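Long-range contacts in 5-formaminoimidazole-4-carboxamide-1-(beta)-D-ribofuranosyl 5'-monophosphate synthetase (Methanocaldococcus jannaschii, PDB 2R7N), which catalyses the ATP- and formate-dependent, folate-independent formylation of AICAR to FAICAR, a late step of de novo purine biosynthesis: residues A22-H27 against V44-K49; D150-V155 against E199-G204; G165-S170 against K177-L182. All blocks are in the same frame, centred on the assembly; numbering follows the deposited sequence.

Contact 1. Residues A22-H27 against V44-K49. With FAI (5-(formylamino)-1-(5-O-phosphono-beta-D-ribofuranosyl)-1H-imidazole-4-carboxamide), chain E.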
loop_
_atom_site.group_PDB
_atom_site.type_symbol
_atom_site.label_atom_id
_atom_site.label_comp_id
_atom_site.label_asym_id
_atom_site.label_seq_id
_atom_site.Cartn_x
_atom_site.Cartn_y
_atom_site.Cartn_z
ATOM N N ALA A 22 -9.184 1.786 -24.977
ATOM C CA ALA A 22 -9.773 3.051 -25.388
ATOM C C ALA A 22 -11.241 3.166 -24.979
ATOM O O ALA A 22 -11.953 2.161 -24.829
ATOM C CB ALA A 22 -9.614 3.259 -26.887
ATOM N N THR A 23 -11.676 4.407 -24.804
ATOM C CA THR A 23 -13.072 4.716 -24.596
ATOM C C THR A 23 -13.256 6.195 -24.835
ATOM O O THR A 23 -12.311 6.905 -25.174
ATOM C CB THR A 23 -13.541 4.360 -23.163
ATOM O OG1 THR A 23 -14.959 4.183 -23.157
ATOM C CG2 THR A 23 -13.164 5.449 -22.175
ATOM N N LEU A 24 -14.478 6.665 -24.641
ATOM C CA LEU A 24 -14.803 8.036 -24.960
ATOM C C LEU A 24 -14.734 8.863 -23.700
ATOM O O LEU A 24 -15.190 8.444 -22.634
ATOM C CB LEU A 24 -16.199 8.115 -25.586
ATOM C CG LEU A 24 -16.707 9.506 -25.963
ATOM C CD1 LEU A 24 -16.017 9.974 -27.219
ATOM C CD2 LEU A 24 -18.213 9.494 -26.164
ATOM N N GLY A 25 -14.163 10.049 -23.825
ATOM C CA GLY A 25 -14.004 10.918 -22.681
ATOM C C GLY A 25 -15.325 11.416 -22.137
ATOM O O GLY A 25 -15.682 12.582 -22.338
ATOM N N SER A 26 -16.041 10.534 -21.441
ATOM C CA SER A 26 -17.311 10.878 -20.798
ATOM C C SER A 26 -17.934 9.655 -20.141
ATOM O O SER A 26 -17.482 8.521 -20.340
ATOM C CB SER A 26 -18.289 11.454 -21.834
ATOM O OG SER A 26 -19.620 11.475 -21.346
ATOM N N HIS A 27 -18.988 9.902 -19.365
ATOM C CA HIS A 27 -19.832 8.850 -18.775
ATOM C C HIS A 27 -19.207 8.124 -17.582
ATOM O O HIS A 27 -19.577 8.362 -16.429
ATOM C CB HIS A 27 -20.301 7.827 -19.819
ATOM C CG HIS A 27 -21.278 6.835 -19.268
ATOM N ND1 HIS A 27 -20.913 5.566 -18.875
ATOM C CD2 HIS A 27 -22.601 6.946 -18.997
ATOM C CE1 HIS A 27 -21.969 4.930 -18.402
ATOM N NE2 HIS A 27 -23.006 5.745 -18.463
ATOM N N VAL A 44 -6.229 5.152 -24.233
ATOM C CA VAL A 44 -6.625 6.080 -25.285
ATOM C C VAL A 44 -8.001 6.681 -24.978
ATOM O O VAL A 44 -8.992 5.972 -24.791
ATOM C CB VAL A 44 -6.660 5.372 -26.644
ATOM C CG1 VAL A 44 -7.201 6.302 -27.716
ATOM C CG2 VAL A 44 -5.263 4.844 -27.001
ATOM N N CYS A 45 -8.048 8.000 -24.909
ATOM C CA CYS A 45 -9.288 8.695 -24.667
ATOM C C CYS A 45 -9.745 9.452 -25.900
ATOM O O CYS A 45 -9.060 10.357 -26.367
ATOM C CB CYS A 45 -9.101 9.686 -23.545
ATOM S SG CYS A 45 -10.562 10.598 -23.189
ATOM N N ILE A 46 -10.907 9.091 -26.429
ATOM C CA ILE A 46 -11.506 9.914 -27.459
ATOM C C ILE A 46 -12.149 11.125 -26.788
ATOM O O ILE A 46 -12.986 10.981 -25.899
ATOM C CB ILE A 46 -12.523 9.129 -28.273
ATOM C CG1 ILE A 46 -11.884 7.823 -28.757
ATOM C CG2 ILE A 46 -13.001 9.969 -29.429
ATOM C CD1 ILE A 46 -12.865 6.783 -29.203
ATOM N N THR A 47 -11.723 12.314 -27.191
ATOM C CA THR A 47 -12.221 13.543 -26.595
ATOM C C THR A 47 -12.421 14.631 -27.658
ATOM O O THR A 47 -12.320 14.364 -28.859
ATOM C CB THR A 47 -11.271 14.034 -25.495
ATOM O OG1 THR A 47 -11.834 15.177 -24.842
ATOM C CG2 THR A 47 -9.909 14.399 -26.076
ATOM N N MET A 48 -12.733 15.847 -27.218
ATOM C CA MET A 48 -12.884 16.977 -28.124
ATOM C C MET A 48 -12.547 18.262 -27.399
ATOM O O MET A 48 -12.489 18.287 -26.176
ATOM C CB MET A 48 -14.301 17.049 -28.711
ATOM C CG MET A 48 -15.419 17.203 -27.684
ATOM S SD MET A 48 -17.058 17.401 -28.433
ATOM C CE MET A 48 -17.093 19.191 -28.609
ATOM N N LYS A 49 -12.298 19.323 -28.154
ATOM C CA LYS A 49 -11.958 20.590 -27.537
ATOM C C LYS A 49 -13.092 20.968 -26.604
ATOM O O LYS A 49 -14.263 20.792 -26.937
ATOM C CB LYS A 49 -11.741 21.680 -28.589
ATOM C CG LYS A 49 -10.399 21.622 -29.307
ATOM C CD LYS A 49 -10.068 22.975 -29.929
ATOM C CE LYS A 49 -8.696 22.975 -30.595
ATOM N NZ LYS A 49 -8.320 24.318 -31.142
HETATM O OP2 FAI E . -23.372 12.137 -19.531
HETATM P P FAI E . -24.195 11.529 -20.790
HETATM O OP1 FAI E . -23.165 11.573 -22.026
HETATM O OP3 FAI E . -25.417 12.311 -21.108
HETATM O O3 FAI E . -24.505 10.005 -20.456
HETATM C C4 FAI E . -25.143 9.218 -21.465
HETATM C C FAI E . -26.146 8.246 -20.831
HETATM O O FAI E . -25.549 7.897 -19.584
HETATM C C3 FAI E . -27.507 8.895 -20.506
HETATM O "O3'" FAI E . -28.520 8.194 -21.240
HETATM C C2 FAI E . -27.704 8.673 -19.003
HETATM O "O2'" FAI E . -28.949 8.003 -18.758
HETATM C C1 FAI E . -26.577 7.723 -18.614
HETATM N N FAI E . -25.900 8.204 -17.401
HETATM C C5 FAI E . -25.012 9.205 -17.381
HETATM N N1 FAI E . -24.571 9.380 -16.134
HETATM C C3A FAI E . -25.182 8.489 -15.365
HETATM C C6 FAI E . -24.927 8.401 -13.868
HETATM O O5 FAI E . -24.040 9.106 -13.385
HETATM N N2 FAI E . -25.703 7.559 -13.170
HETATM C C7A FAI E . -26.028 7.739 -16.159
HETATM N N3 FAI E . -26.806 6.718 -15.778
HETATM C C8 FAI E . -26.573 5.460 -16.221
HETATM O O6 FAI E . -25.676 5.080 -16.999
#
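The parallel strands of a beta-alpha-beta unit, 20-24 and 43-48 joined through helix 29-38, pair A22 with V44, T23 with C45 and L24 with I46, and just beyond strand 20-24 the chain enters the AICAR site. Their axes diverge by 24°. T23 brackets C45 with both of its backbone groups: its N donates to V44 O (3.1 Å) and its O accepts from I46 N (2.9 Å). One more bond, from G25 N to I46 O at 2.6 Å, carries the pairing past the end of the first strand. On one face A22 CB meets V44 CB at 3.6 Å, and the side chains of L24 and I46 cross at about a right angle. CG of L24 stands opposite its backbone N (chi1 179°), and from there CD1 reaches I46 CG2 at 3.7 Å. L82 of helix 76-84 packs on A22, V44 and I46. The other face carries T23 and C45, both against L33 of helix 29-38; T23 OG1 is hydrogen-bonded to V90 O. C45 SG lies 3.5 Å from G25 CA, close enough that a CB on G25 would collide with the sulfur. G25 centres an inverse gamma turn, after which H27, stacked on H92, donates from NE2 to FAI O6 (3.1 Å, 164° at the hydrogen), with the acceptor in the plane of the H27 ring, at its edge. O6 is the formyl oxygen, so H27 marks the group that the reaction adds, while the strand pairing that precedes it rests on backbone bonds and apolar packing.

Contact 2. Residues D150-V155 against E199-G204. With ADP (adenosine-5'-diphosphate), chain D.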
loop_
_atom_site.group_PDB
_atom_site.type_symbol
_atom_site.label_atom_id
_atom_site.label_comp_id
_atom_site.label_asym_id
_atom_site.label_seq_id
_atom_site.Cartn_x
_atom_site.Cartn_y
_atom_site.Cartn_z
ATOM N N ASP A 150 -54.655 2.257 -11.750
ATOM C CA ASP A 150 -55.466 1.951 -10.573
ATOM C C ASP A 150 -54.691 2.164 -9.277
ATOM O O ASP A 150 -55.128 1.758 -8.203
ATOM C CB ASP A 150 -55.985 0.514 -10.638
ATOM C CG ASP A 150 -54.869 -0.507 -10.802
ATOM O OD1 ASP A 150 -53.745 -0.112 -11.171
ATOM O OD2 ASP A 150 -55.115 -1.707 -10.567
ATOM N N GLY A 151 -53.530 2.795 -9.388
ATOM C CA GLY A 151 -52.715 3.131 -8.225
ATOM C C GLY A 151 -51.850 4.312 -8.592
ATOM O O GLY A 151 -52.140 5.014 -9.559
ATOM N N THR A 152 -50.789 4.553 -7.832
ATOM C CA THR A 152 -49.813 5.537 -8.268
ATOM C C THR A 152 -48.952 4.907 -9.361
ATOM O O THR A 152 -48.591 3.724 -9.299
ATOM C CB THR A 152 -48.945 6.077 -7.119
ATOM O OG1 THR A 152 -49.788 6.638 -6.104
ATOM C CG2 THR A 152 -48.013 7.173 -7.631
ATOM N N VAL A 153 -48.669 5.686 -10.392
ATOM C CA VAL A 153 -47.861 5.210 -11.482
ATOM C C VAL A 153 -46.868 6.289 -11.817
ATOM O O VAL A 153 -47.068 7.452 -11.471
ATOM C CB VAL A 153 -48.700 4.901 -12.753
ATOM C CG1 VAL A 153 -49.701 3.788 -12.490
ATOM C CG2 VAL A 153 -49.376 6.160 -13.284
ATOM N N ILE A 154 -45.784 5.901 -12.477
ATOM C CA ILE A 154 -44.866 6.870 -13.036
ATOM C C ILE A 154 -44.983 6.723 -14.531
ATOM O O ILE A 154 -45.230 5.617 -15.031
ATOM C CB ILE A 154 -43.397 6.626 -12.595
ATOM C CG1 ILE A 154 -42.502 7.786 -13.039
ATOM C CG2 ILE A 154 -42.868 5.308 -13.159
ATOM C CD1 ILE A 154 -41.118 7.752 -12.421
ATOM N N VAL A 155 -44.805 7.826 -15.244
ATOM C CA VAL A 155 -45.010 7.814 -16.685
ATOM C C VAL A 155 -43.791 8.338 -17.430
ATOM O O VAL A 155 -43.390 9.491 -17.253
ATOM C CB VAL A 155 -46.270 8.616 -17.092
ATOM C CG1 VAL A 155 -46.514 8.474 -18.577
ATOM C CG2 VAL A 155 -47.488 8.132 -16.295
ATOM N N GLU A 199 -45.964 2.855 -15.830
ATOM C CA GLU A 199 -45.719 1.723 -14.958
ATOM C C GLU A 199 -45.994 2.022 -13.497
ATOM O O GLU A 199 -46.022 3.185 -13.059
ATOM C CB GLU A 199 -44.288 1.191 -15.130
ATOM C CG GLU A 199 -43.178 2.241 -14.993
ATOM C CD GLU A 199 -41.777 1.625 -14.934
ATOM O OE1 GLU A 199 -41.469 0.746 -15.768
ATOM O OE2 GLU A 199 -40.984 2.018 -14.049
ATOM N N GLU A 200 -46.198 0.950 -12.750
ATOM C CA GLU A 200 -46.331 1.023 -11.306
ATOM C C GLU A 200 -45.234 1.886 -10.700
ATOM O O GLU A 200 -44.057 1.672 -10.959
ATOM C CB GLU A 200 -46.222 -0.380 -10.724
ATOM C CG GLU A 200 -46.083 -0.395 -9.240
ATOM C CD GLU A 200 -46.072 -1.796 -8.676
ATOM O OE1 GLU A 200 -45.827 -2.772 -9.443
ATOM O OE2 GLU A 200 -46.299 -1.910 -7.453
ATOM N N TYR A 201 -45.618 2.871 -9.907
ATOM C CA TYR A 201 -44.645 3.662 -9.184
ATOM C C TYR A 201 -44.234 2.835 -7.984
ATOM O O TYR A 201 -45.029 2.635 -7.062
ATOM C CB TYR A 201 -45.239 5.001 -8.732
ATOM C CG TYR A 201 -44.203 5.931 -8.166
ATOM C CD1 TYR A 201 -43.631 6.923 -8.949
ATOM C CD2 TYR A 201 -43.769 5.800 -6.855
ATOM C CE1 TYR A 201 -42.662 7.772 -8.432
ATOM C CE2 TYR A 201 -42.801 6.640 -6.333
ATOM C CZ TYR A 201 -42.252 7.621 -7.120
ATOM O OH TYR A 201 -41.295 8.466 -6.596
ATOM N N VAL A 202 -43.011 2.310 -8.007
ATOM C CA VAL A 202 -42.535 1.513 -6.880
ATOM C C VAL A 202 -41.987 2.453 -5.816
ATOM O O VAL A 202 -41.147 3.301 -6.108
ATOM C CB VAL A 202 -41.472 0.475 -7.299
ATOM C CG1 VAL A 202 -40.861 -0.187 -6.071
ATOM C CG2 VAL A 202 -42.088 -0.573 -8.226
ATOM N N VAL A 203 -42.485 2.316 -4.591
ATOM C CA VAL A 203 -42.086 3.215 -3.514
ATOM C C VAL A 203 -41.120 2.514 -2.571
ATOM O O VAL A 203 -41.496 1.620 -1.815
ATOM C CB VAL A 203 -43.303 3.769 -2.727
ATOM C CG1 VAL A 203 -42.844 4.681 -1.571
ATOM C CG2 VAL A 203 -44.242 4.518 -3.662
ATOM N N GLY A 204 -39.861 2.923 -2.629
ATOM C CA GLY A 204 -38.848 2.289 -1.808
ATOM C C GLY A 204 -37.479 2.899 -1.979
ATOM O O GLY A 204 -37.333 3.998 -2.506
HETATM P PB ADP D . -32.888 5.726 -16.517
HETATM O O1B ADP D . -32.801 4.509 -17.417
HETATM O O2B ADP D . -33.401 6.974 -17.210
HETATM O O3B ADP D . -31.647 5.948 -15.669
HETATM P PA ADP D . -35.583 5.650 -15.702
HETATM O O1A ADP D . -36.309 4.328 -15.795
HETATM O O2A ADP D . -35.656 6.700 -16.776
HETATM O O3A ADP D . -34.027 5.329 -15.434
HETATM O "O5'" ADP D . -36.085 6.384 -14.372
HETATM C "C5'" ADP D . -35.642 7.705 -14.125
HETATM C "C4'" ADP D . -35.725 7.892 -12.622
HETATM O "O4'" ADP D . -37.102 7.933 -12.228
HETATM C "C3'" ADP D . -35.101 6.715 -11.882
HETATM O "O3'" ADP D . -33.730 6.956 -11.565
HETATM C "C2'" ADP D . -35.963 6.568 -10.644
HETATM O "O2'" ADP D . -35.448 7.359 -9.573
HETATM C "C1'" ADP D . -37.319 7.115 -11.083
HETATM N N9 ADP D . -38.113 5.939 -11.452
HETATM C C8 ADP D . -38.020 5.235 -12.594
HETATM N N7 ADP D . -38.884 4.183 -12.581
HETATM C C5 ADP D . -39.540 4.211 -11.402
HETATM C C6 ADP D . -40.594 3.408 -10.746
HETATM N N6 ADP D . -41.135 2.317 -11.343
HETATM N N1 ADP D . -40.982 3.779 -9.512
HETATM C C2 ADP D . -40.454 4.854 -8.890
HETATM N N3 ADP D . -39.503 5.637 -9.427
HETATM C C4 ADP D . -39.014 5.363 -10.658
HETATM O O HOH W 1 -47.571 2.865 -6.586
#
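I154 and E199 run side by side and point the same way from neighbouring antiparallel strands of the ATP-grasp domain, and their ends reach the adenine of ADP. They form a hydrogen-bonded pair in which each backbone N donates to the other's O, and I154 CG2 lies 3.6 Å from E199 CG. With CG of E199 wedged between its own N and carbonyl carbon (chi1 53°) and the chain extended beyond, OE2 arrives 2.7 Å from ADP N6; the same oxygen forms a salt bridge with K156. I154 CD1 packs against ADP C4 at 3.6 Å. E200 O also accepts from N6, and V202 N donates to ADP N1 (2.9 Å), so the purine's polar edge is read partly by backbone. ADP C2, at the rim of the base, sits over the centre of the Y201 ring, 3.6 Å above its plane, with the base inclined to that ring. The ring is steadied from the facing segment by I154 CB, 3.7 Å from Y201 CD1, and by T152, whose CG2 lies alongside Y201 CB at 3.7 Å. With an alanine in place of Y201, C2 of the adenine would probably lose the ring face beneath it, and a gap would probably open beside I154 CB. Y201 N donates to T152 O from 38° out of the carbonyl plane. A water also donates to T152 O, and its second bond goes to Y201 O at 2.6 Å.

Contact 3. Residues G165-S170 against K177-L182. With ADP (adenosine-5'-diphosphate), chain D.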
loop_
_atom_site.group_PDB
_atom_site.type_symbol
_atom_site.label_atom_id
_atom_site.label_comp_id
_atom_site.label_asym_id
_atom_site.label_seq_id
_atom_site.Cartn_x
_atom_site.Cartn_y
_atom_site.Cartn_z
ATOM N N GLY A 165 -39.343 14.746 -18.845
ATOM C CA GLY A 165 -40.773 14.870 -19.098
ATOM C C GLY A 165 -41.587 13.828 -18.347
ATOM O O GLY A 165 -42.758 13.605 -18.648
ATOM N N TYR A 166 -40.959 13.185 -17.367
ATOM C CA TYR A 166 -41.623 12.204 -16.520
ATOM C C TYR A 166 -42.700 12.865 -15.668
ATOM O O TYR A 166 -42.635 14.062 -15.393
ATOM C CB TYR A 166 -40.605 11.539 -15.589
ATOM C CG TYR A 166 -39.585 10.660 -16.275
ATOM C CD1 TYR A 166 -38.764 11.164 -17.277
ATOM C CD2 TYR A 166 -39.426 9.334 -15.901
ATOM C CE1 TYR A 166 -37.829 10.365 -17.907
ATOM C CE2 TYR A 166 -38.489 8.526 -16.518
ATOM C CZ TYR A 166 -37.693 9.045 -17.523
ATOM O OH TYR A 166 -36.763 8.243 -18.144
ATOM N N PHE A 167 -43.692 12.081 -15.252
ATOM C CA PHE A 167 -44.662 12.555 -14.263
ATOM C C PHE A 167 -45.327 11.413 -13.524
ATOM O O PHE A 167 -45.234 10.243 -13.936
ATOM C CB PHE A 167 -45.693 13.538 -14.861
ATOM C CG PHE A 167 -46.688 12.909 -15.814
ATOM C CD1 PHE A 167 -46.586 13.124 -17.185
ATOM C CD2 PHE A 167 -47.746 12.135 -15.338
ATOM C CE1 PHE A 167 -47.504 12.564 -18.064
ATOM C CE2 PHE A 167 -48.667 11.571 -16.210
ATOM C CZ PHE A 167 -48.547 11.786 -17.574
ATOM N N ILE A 168 -45.987 11.761 -12.422
ATOM C CA ILE A 168 -46.621 10.788 -11.533
ATOM C C ILE A 168 -48.141 10.963 -11.580
ATOM O O ILE A 168 -48.649 12.088 -11.665
ATOM C CB ILE A 168 -46.155 11.006 -10.078
ATOM C CG1 ILE A 168 -44.643 10.772 -9.949
ATOM C CG2 ILE A 168 -46.950 10.133 -9.100
ATOM C CD1 ILE A 168 -44.084 11.133 -8.576
ATOM N N ALA A 169 -48.865 9.853 -11.515
ATOM C CA ALA A 169 -50.304 9.891 -11.617
ATOM C C ALA A 169 -50.908 8.865 -10.682
ATOM O O ALA A 169 -50.355 7.784 -10.506
ATOM C CB ALA A 169 -50.740 9.631 -13.066
ATOM N N SER A 170 -52.043 9.204 -10.081
ATOM C CA SER A 170 -52.773 8.255 -9.248
ATOM C C SER A 170 -54.164 7.928 -9.803
ATOM O O SER A 170 -54.948 7.215 -9.159
ATOM C CB SER A 170 -52.860 8.748 -7.801
ATOM O OG SER A 170 -51.623 8.571 -7.122
ATOM N N LYS A 177 -54.702 15.304 -17.067
ATOM C CA LYS A 177 -54.500 16.592 -16.433
ATOM C C LYS A 177 -53.027 16.963 -16.579
ATOM O O LYS A 177 -52.689 18.065 -17.012
ATOM C CB LYS A 177 -54.903 16.525 -14.958
ATOM C CG LYS A 177 -55.305 17.859 -14.338
ATOM C CD LYS A 177 -54.100 18.749 -14.048
ATOM C CE LYS A 177 -54.490 19.954 -13.198
ATOM N NZ LYS A 177 -53.306 20.772 -12.816
ATOM N N LYS A 178 -52.154 16.017 -16.243
ATOM C CA LYS A 178 -50.711 16.241 -16.285
ATOM C C LYS A 178 -50.121 16.151 -17.688
ATOM O O LYS A 178 -49.264 16.954 -18.068
ATOM C CB LYS A 178 -49.993 15.276 -15.341
ATOM C CG LYS A 178 -49.849 15.824 -13.940
ATOM C CD LYS A 178 -49.421 14.754 -12.979
ATOM C CE LYS A 178 -49.037 15.354 -11.654
ATOM N NZ LYS A 178 -48.597 14.297 -10.728
ATOM N N ALA A 179 -50.567 15.161 -18.451
ATOM C CA ALA A 179 -50.158 15.061 -19.841
ATOM C C ALA A 179 -50.374 16.415 -20.515
ATOM O O ALA A 179 -49.473 16.938 -21.169
ATOM C CB ALA A 179 -50.940 13.970 -20.548
ATOM N N GLU A 180 -51.566 16.980 -20.326
ATOM C CA GLU A 180 -51.912 18.305 -20.841
ATOM C C GLU A 180 -50.963 19.388 -20.357
ATOM O O GLU A 180 -50.490 20.214 -21.138
ATOM C CB GLU A 180 -53.339 18.674 -20.431
ATOM C CG GLU A 180 -54.378 18.388 -21.491
ATOM C CD GLU A 180 -54.351 19.407 -22.616
ATOM O OE1 GLU A 180 -54.358 20.621 -22.314
ATOM O OE2 GLU A 180 -54.329 18.995 -23.796
ATOM N N ASP A 181 -50.704 19.389 -19.055
ATOM C CA ASP A 181 -49.805 20.356 -18.458
ATOM C C ASP A 181 -48.492 20.391 -19.235
ATOM O O ASP A 181 -48.066 21.444 -19.706
ATOM C CB ASP A 181 -49.556 19.992 -16.995
ATOM C CG ASP A 181 -48.916 21.119 -16.213
ATOM O OD1 ASP A 181 -48.919 22.268 -16.707
ATOM O OD2 ASP A 181 -48.416 20.854 -15.099
ATOM N N LEU A 182 -47.869 19.228 -19.386
ATOM C CA LEU A 182 -46.570 19.128 -20.050
ATOM C C LEU A 182 -46.669 19.356 -21.556
ATOM O O LEU A 182 -45.655 19.524 -22.237
ATOM C CB LEU A 182 -45.921 17.774 -19.752
ATOM C CG LEU A 182 -45.607 17.505 -18.276
ATOM C CD1 LEU A 182 -45.089 16.092 -18.077
ATOM C CD2 LEU A 182 -44.612 18.526 -17.738
HETATM P PB ADP D . -32.888 5.726 -16.517
HETATM O O1B ADP D . -32.801 4.509 -17.417
HETATM O O2B ADP D . -33.401 6.974 -17.210
HETATM O O3B ADP D . -31.647 5.948 -15.669
HETATM P PA ADP D . -35.583 5.650 -15.702
HETATM O O1A ADP D . -36.309 4.328 -15.795
HETATM O O2A ADP D . -35.656 6.700 -16.776
HETATM O O3A ADP D . -34.027 5.329 -15.434
HETATM O "O5'" ADP D . -36.085 6.384 -14.372
HETATM C "C5'" ADP D . -35.642 7.705 -14.125
HETATM C "C4'" ADP D . -35.725 7.892 -12.622
HETATM O "O4'" ADP D . -37.102 7.933 -12.228
HETATM C "C3'" ADP D . -35.101 6.715 -11.882
HETATM O "O3'" ADP D . -33.730 6.956 -11.565
HETATM C "C2'" ADP D . -35.963 6.568 -10.644
HETATM O "O2'" ADP D . -35.448 7.359 -9.573
HETATM C "C1'" ADP D . -37.319 7.115 -11.083
HETATM N N9 ADP D . -38.113 5.939 -11.452
HETATM C C8 ADP D . -38.020 5.235 -12.594
HETATM N N7 ADP D . -38.884 4.183 -12.581
HETATM C C5 ADP D . -39.540 4.211 -11.402
HETATM C C6 ADP D . -40.594 3.408 -10.746
HETATM N N6 ADP D . -41.135 2.317 -11.343
HETATM N N1 ADP D . -40.982 3.779 -9.512
HETATM C C2 ADP D . -40.454 4.854 -8.890
HETATM N N3 ADP D . -39.503 5.637 -9.427
HETATM C C4 ADP D . -39.014 5.363 -10.658
#
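K178 of helix 172-183 lies across F167 of strand 167-169. CB stands over one face of the phenyl ring, 4.0 Å from the F167 centroid and 16° off the normal, a CH-pi contact displaced toward the rim. Beyond CG the chain is extended; CD lies 3.9 Å from F167 CD2 but closer, 3.1 Å, to I168 O, and CE is 3.3 Å from the same oxygen. NZ ends on I168 O as a hydrogen bond whose modelled length, 2.4 Å, is too short to be trusted.

The CB of F167 points toward the helix, and with CG between the backbone N and the carbonyl carbon (chi1 70°) the ring lies against K178, A179 and L182. L182 CD1 touches F167 CD1 at 3.4 Å and lies 3.5 Å from G165 O, while A179 nears the far end of the ring. F175 meets the ring edge-to-face. Strand and helix run nearly antiparallel, at 159°, with axes 9.3 Å apart. On the nucleotide side, Y166 OH bonds ADP O2A, which lies near the plane of its ring; that distance too is doubtfully short.

K178 thus divides its chemistry: methylenes cover an aromatic face, while the charged end lies doubtfully close to the I168 carbonyl and pairs with D243 of the third subunit, so the helix covering this strand also forms a salt bridge across the subunit interface.

How the contacts relate
Contacts 2 and 3 both reach one antiparallel sheet, where strands 153-156 and 167-169 are neighbours: V153 N and A169 O are 2.7 Å apart, V155 N and F167 O 2.8 Å, both probable hydrogen bonds. Their centres are 13 Å apart, with contact 3 nested in the chain loop that contact 2 closes. They meet different parts of one ADP, contact 2 the adenine and contact 3 the alpha-phosphate, and both touch the third subunit. Contact 1 lies in the parallel sheet and serves FAI instead; its nearest atoms are about 14 Å from contact 3 and 19 Å from contact 2. The side chain of Y166 comes within about 8 Å of a bound FAI.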